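PDB 2EAQ: LIM domain only protein 7 from Homo sapiens, which carries a PDZ domain that probably binds the C-terminal tails of partner proteins. Local coordinates for residues Ala33-Glu36 and Ala41-Ser44; Glu51-Ala54 and Thr58-Ser61. One frame throughout, in Å; residues are numbered along the deposited sequence.

Overall arrangement
The two contacts follow one another along a single PDZ domain: both segments of contact 1 precede those of contact 2, and helix 40-43 and strand 51-55 are consecutive elements. Their centres lie about 17 Å apart on opposite sides of the chain's centre, and their nearest atoms stay about 6 Å from each other. Contact 1 sets the end of strand 29-35, from the two-stranded sheet, against the short helix 40-43. Contact 2 is the hairpin of strands 51-55 and 58-59, at the edge of the four-stranded sheet. They are thus separate local packings of one small domain, tied through strand 29-35: its I30 packs against I52 and F60 of contact 2, while V35, its last residue, belongs to contact 1.

Contact 1 of 2, residues Ala33-Glu36 and Ala41-Ser44; sequences ASVE and AEFS
V35 and E42 carry this contact, and their side chains cross at about a right angle. Both residues start their side chains toward the other segment, and their CA atoms lie 6.0 Å apart. V35 has CG1 anti to its backbone N (chi1 -179°), which makes this methyl the branch that reaches the helix. CG1 sits 3.6 Å from the N of E42 and 3.8 Å from the C of A41, so it rests on the peptide that joins these two residues. On the same methyl, the CB of A41 makes an apolar contact at 4.1 Å. E42 bends at chi2 (70°), and this turn brings one carboxylate oxygen back to the valine: OE1 comes to 3.4 Å from CG1 of V35, a plain van der Waals approach without a hydrogen bond. This is where the PDZ fold passes from strand 29-35 into the short helix 40-43, with a tight connection of four residues between the two segments. S39, in that connection, ties the ends together, because its OG hydrogen-bonds to both the O of E36 and the N of E42. The O of E36 also lies 3.3 Å from CB of E42, while the side chain of E36 sets off away from the helix. Further back on the strand, A33 and S34 both face T22 in a classic beta bulge, and OG of S34 is hydrogen-bonded to OG1 of T22. A41 is buried, its side chain touching F21 on strand 21-26.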
ATOM      1  N   ALA A  33      -5.916   2.808  -5.733  1.00  5.35           N
ATOM      2  CA  ALA A  33      -6.947   3.607  -6.435  1.00  6.67           C
ATOM      3  C   ALA A  33      -6.433   4.966  -6.927  1.00  7.65           C
ATOM      4  O   ALA A  33      -6.840   5.500  -7.973  1.00  8.60           O
ATOM      5  CB  ALA A  33      -8.121   3.834  -5.496  1.00  7.59           C
ATOM      6  N   SER A  34      -5.534   5.559  -6.143  1.00  5.33           N
ATOM      7  CA  SER A  34      -5.026   6.899  -6.470  1.00  5.97           C
ATOM      8  C   SER A  34      -3.676   7.039  -5.789  1.00  6.12           C
ATOM      9  O   SER A  34      -3.390   6.364  -4.777  1.00  6.18           O
ATOM     10  CB  SER A  34      -6.006   7.951  -5.916  1.00  7.96           C
ATOM     11  OG  SER A  34      -5.993   8.001  -4.476  1.00 12.11           O
ATOM     12  N   VAL A  35      -2.824   7.895  -6.382  1.00  6.24           N
ATOM     13  CA  VAL A  35      -1.476   8.237  -5.845  1.00  6.25           C
ATOM     14  C   VAL A  35      -1.384   9.731  -6.010  1.00  8.10           C
ATOM     15  O   VAL A  35      -1.373  10.229  -7.130  1.00 11.28           O
ATOM     16  CB  VAL A  35      -0.369   7.494  -6.609  1.00  6.24           C
ATOM     17  CG1 VAL A  35       0.996   7.875  -5.999  1.00  8.13           C
ATOM     18  CG2 VAL A  35      -0.516   6.031  -6.477  1.00  5.36           C
ATOM     19  N   GLU A  36      -1.269  10.428  -4.881  1.00  6.42           N
ATOM     20  CA  GLU A  36      -1.278  11.871  -4.863  1.00  8.75           C
ATOM     21  C   GLU A  36       0.033  12.529  -5.215  1.00  8.28           C
ATOM     22  O   GLU A  36       1.100  12.129  -4.753  1.00  8.21           O
ATOM     23  CB  GLU A  36      -1.624  12.336  -3.477  1.00 10.66           C
ATOM     24  CG  GLU A  36      -3.006  12.027  -2.969  1.00 18.98           C
ATOM     25  CD  GLU A  36      -3.141  12.763  -1.622  1.00 25.01           C
ATOM     26  OE1 GLU A  36      -3.471  13.987  -1.625  1.00 30.26           O
ATOM     27  OE2 GLU A  36      -2.837  12.152  -0.592  1.00 24.63           O
ATOM     28  N   ALA A  41       4.167   8.291  -1.516  1.00  5.36           N
ATOM     29  CA  ALA A  41       3.822   7.187  -2.426  1.00  5.36           C
ATOM     30  C   ALA A  41       4.169   7.540  -3.870  1.00  4.29           C
ATOM     31  O   ALA A  41       4.628   6.673  -4.614  1.00  4.74           O
ATOM     32  CB  ALA A  41       2.333   6.859  -2.265  1.00  5.77           C
ATOM     33  N   GLU A  42       4.039   8.813  -4.281  1.00  6.21           N
ATOM     34  CA  GLU A  42       4.402   9.207  -5.624  1.00  5.59           C
ATOM     35  C   GLU A  42       5.924   9.174  -5.733  1.00  5.20           C
ATOM     36  O   GLU A  42       6.448   8.676  -6.712  1.00  6.07           O
ATOM     37  CB  GLU A  42       3.848  10.619  -5.930  1.00  5.95           C
ATOM     38  CG  GLU A  42       4.273  11.161  -7.252  1.00  8.64           C
ATOM     39  CD  GLU A  42       3.674  10.495  -8.451  1.00 16.32           C
ATOM     40  OE1 GLU A  42       2.914   9.478  -8.359  1.00 17.49           O
ATOM     41  OE2 GLU A  42       3.968  11.009  -9.553  1.00 18.36           O
ATOM     42  N   PHE A  43       6.601   9.679  -4.708  1.00  5.86           N
ATOM     43  CA  PHE A  43       8.075   9.686  -4.723  1.00  5.72           C
ATOM     44  C   PHE A  43       8.558   8.244  -4.921  1.00  5.00           C
ATOM     45  O   PHE A  43       9.473   7.972  -5.700  1.00  5.88           O
ATOM     46  CB  PHE A  43       8.587  10.234  -3.363  1.00  6.27           C
ATOM     47  CG  PHE A  43      10.099  10.180  -3.216  1.00  5.74           C
ATOM     48  CD1 PHE A  43      10.924  11.161  -3.785  1.00  5.37           C
ATOM     49  CD2 PHE A  43      10.685   9.105  -2.585  1.00  4.98           C
ATOM     50  CE1 PHE A  43      12.330  11.016  -3.690  1.00  5.04           C
ATOM     51  CE2 PHE A  43      12.076   8.950  -2.491  1.00  6.69           C
ATOM     52  CZ  PHE A  43      12.889   9.918  -3.055  1.00  6.02           C
ATOM     53  N   SER A  44       7.924   7.304  -4.207  1.00  3.94           N
ATOM     54  CA  SER A  44       8.347   5.884  -4.283  1.00  3.65           C
ATOM     55  C   SER A  44       7.925   5.154  -5.516  1.00  3.20           C
ATOM     56  O   SER A  44       8.348   4.029  -5.751  1.00  5.12           O
ATOM     57  CB  SER A  44       7.795   5.132  -3.086  1.00  5.42           C
ATOM     58  OG  SER A  44       8.453   5.569  -1.880  1.00  6.03           O
TER

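Contact 2 of 2, residues Glu51-Ala54 and Thr58-Ser61; sequences EIIA and TKFS
K59 runs its side chain alongside I53, the two pointing the same way. Its CB lies 4.5 Å from CB of A54, on the face of the sheet that the two residues share. CG, set anti to the backbone N (chi1 -174°), passes 3.7 Å from the O of I53. The chain continues extended through CD to CE, then bends at chi4 (-50°) and brings NZ to 4.0 Å from CG2 of I53. There NZ donates to a water at 2.8 Å, and the same water donates to the O of I53 and to the O of F60, bridging the lysine tip to these two backbone oxygens. The O of I53 is thus gripped twice, since the N of F60 also donates to it at 3.0 Å, the donor lying 27° off the plane of that carbonyl. F60 turns its ring away to meet W68 of helix 65-78 edge to face. A54 and K59 form an antiparallel non-hydrogen-bonded pair, while I53 and A54 both face D84 in a classic beta bulge. Together these features make up a short beta hairpin, strands 51-55 and 58-59, at the edge of the PDZ domain's antiparallel sheet.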
ATOM      1  N   GLU A  51      -1.793  -4.073  -7.873  1.00  5.93           N
ATOM      2  CA  GLU A  51      -2.516  -4.934  -6.916  1.00  5.50           C
ATOM      3  C   GLU A  51      -1.686  -5.042  -5.672  1.00  6.11           C
ATOM      4  O   GLU A  51      -0.471  -5.320  -5.785  1.00  6.57           O
ATOM      5  CB  GLU A  51      -2.764  -6.321  -7.490  1.00  8.59           C
ATOM      6  CG  GLU A  51      -3.661  -7.121  -6.496  1.00  7.83           C
ATOM      7  CD  GLU A  51      -3.923  -8.551  -6.868  1.00 10.20           C
ATOM      8  OE1 GLU A  51      -3.445  -8.999  -7.917  1.00 12.94           O
ATOM      9  OE2 GLU A  51      -4.590  -9.205  -6.035  1.00 11.51           O
ATOM     10  N   ILE A  52      -2.281  -4.815  -4.510  1.00  5.88           N
ATOM     11  CA  ILE A  52      -1.533  -4.841  -3.264  1.00  6.13           C
ATOM     12  C   ILE A  52      -1.589  -6.270  -2.704  1.00  8.29           C
ATOM     13  O   ILE A  52      -2.667  -6.825  -2.407  1.00  8.28           O
ATOM     14  CB  ILE A  52      -2.147  -3.820  -2.258  1.00  5.76           C
ATOM     15  CG1 ILE A  52      -2.089  -2.434  -2.900  1.00  7.37           C
ATOM     16  CG2 ILE A  52      -1.436  -3.856  -0.922  1.00  8.12           C
ATOM     17  CD1 ILE A  52      -2.924  -1.322  -2.160  1.00  7.29           C
ATOM     18  N   ILE A  53      -0.430  -6.906  -2.560  1.00  7.04           N
ATOM     19  CA  ILE A  53      -0.363  -8.251  -2.056  1.00  8.76           C
ATOM     20  C   ILE A  53      -0.063  -8.332  -0.588  1.00  8.12           C
ATOM     21  O   ILE A  53      -0.642  -9.128   0.133  1.00  9.06           O
ATOM     22  CB  ILE A  53       0.677  -9.080  -2.877  1.00  9.36           C
ATOM     23  CG1 ILE A  53       0.312  -9.067  -4.370  1.00 10.49           C
ATOM     24  CG2 ILE A  53       0.724 -10.516  -2.332  1.00 10.59           C
ATOM     25  CD1 ILE A  53      -1.058  -9.505  -4.696  1.00 13.89           C
ATOM     26  N   ALA A  54       0.819  -7.467  -0.111  1.00  6.91           N
ATOM     27  CA  ALA A  54       1.171  -7.458   1.303  1.00  5.55           C
ATOM     28  C   ALA A  54       1.794  -6.116   1.686  1.00  6.00           C
ATOM     29  O   ALA A  54       2.256  -5.398   0.823  1.00  7.26           O
ATOM     30  CB  ALA A  54       2.270  -8.531   1.614  1.00  7.67           C
ATOM     31  N   THR A  58       2.307  -8.338   6.630  1.00  8.96           N
ATOM     32  CA  THR A  58       0.902  -8.683   6.565  1.00  8.23           C
ATOM     33  C   THR A  58       0.505  -8.935   5.138  1.00  7.63           C
ATOM     34  O   THR A  58       0.493  -8.027   4.311  1.00  7.86           O
ATOM     35  CB  THR A  58       0.058  -7.511   7.111  1.00  9.22           C
ATOM     36  OG1 THR A  58       0.380  -7.294   8.487  1.00 12.48           O
ATOM     37  CG2 THR A  58      -1.419  -7.793   7.007  1.00 10.53           C
ATOM     38  N   LYS A  59       0.170 -10.197   4.836  1.00  9.31           N
ATOM     39  CA  LYS A  59      -0.318 -10.535   3.497  1.00  9.49           C
ATOM     40  C   LYS A  59      -1.835 -10.278   3.518  1.00 10.76           C
ATOM     41  O   LYS A  59      -2.560 -10.700   4.448  1.00 13.51           O
ATOM     42  CB  LYS A  59      -0.018 -12.019   3.203  1.00 12.85           C
ATOM     43  CG  LYS A  59      -0.354 -12.453   1.790  1.00 17.29           C
ATOM     44  CD  LYS A  59      -0.095 -13.939   1.551  1.00 22.13           C
ATOM     45  CE  LYS A  59      -0.013 -14.221   0.046  1.00 26.99           C
ATOM     46  NZ  LYS A  59      -1.195 -13.639  -0.742  1.00 27.22           N
ATOM     47  N   PHE A  60      -2.351  -9.575   2.529  1.00  8.36           N
ATOM     48  CA  PHE A  60      -3.797  -9.352   2.470  1.00 11.14           C
ATOM     49  C   PHE A  60      -4.586 -10.625   2.201  1.00 10.52           C
ATOM     50  O   PHE A  60      -4.197 -11.494   1.373  1.00 12.72           O
ATOM     51  CB  PHE A  60      -4.125  -8.408   1.313  1.00  9.88           C
ATOM     52  CG  PHE A  60      -5.598  -8.130   1.161  1.00  9.05           C
ATOM     53  CD1 PHE A  60      -6.243  -7.294   2.072  1.00  7.88           C
ATOM     54  CD2 PHE A  60      -6.338  -8.785   0.170  1.00  8.57           C
ATOM     55  CE1 PHE A  60      -7.642  -7.098   2.018  1.00  8.41           C
ATOM     56  CE2 PHE A  60      -7.723  -8.610   0.094  1.00  8.44           C
ATOM     57  CZ  PHE A  60      -8.372  -7.781   1.012  1.00  8.52           C
ATOM     58  N   SER A  61      -5.708 -10.730   2.882  1.00 12.40           N
ATOM     59  CA  SER A  61      -6.628 -11.788   2.502  1.00 13.28           C
ATOM     60  C   SER A  61      -8.013 -11.211   2.704  1.00 10.97           C
ATOM     61  O   SER A  61      -8.276 -10.469   3.675  1.00 11.85           O
ATOM     62  CB  SER A  61      -6.474 -13.063   3.309  1.00 14.67           C
ATOM     63  OG  SER A  61      -7.616 -13.891   3.102  1.00 21.51           O
TER
HETATM   64  O   HOH W   1      -2.374 -11.114  -0.649  1.00 14.86           O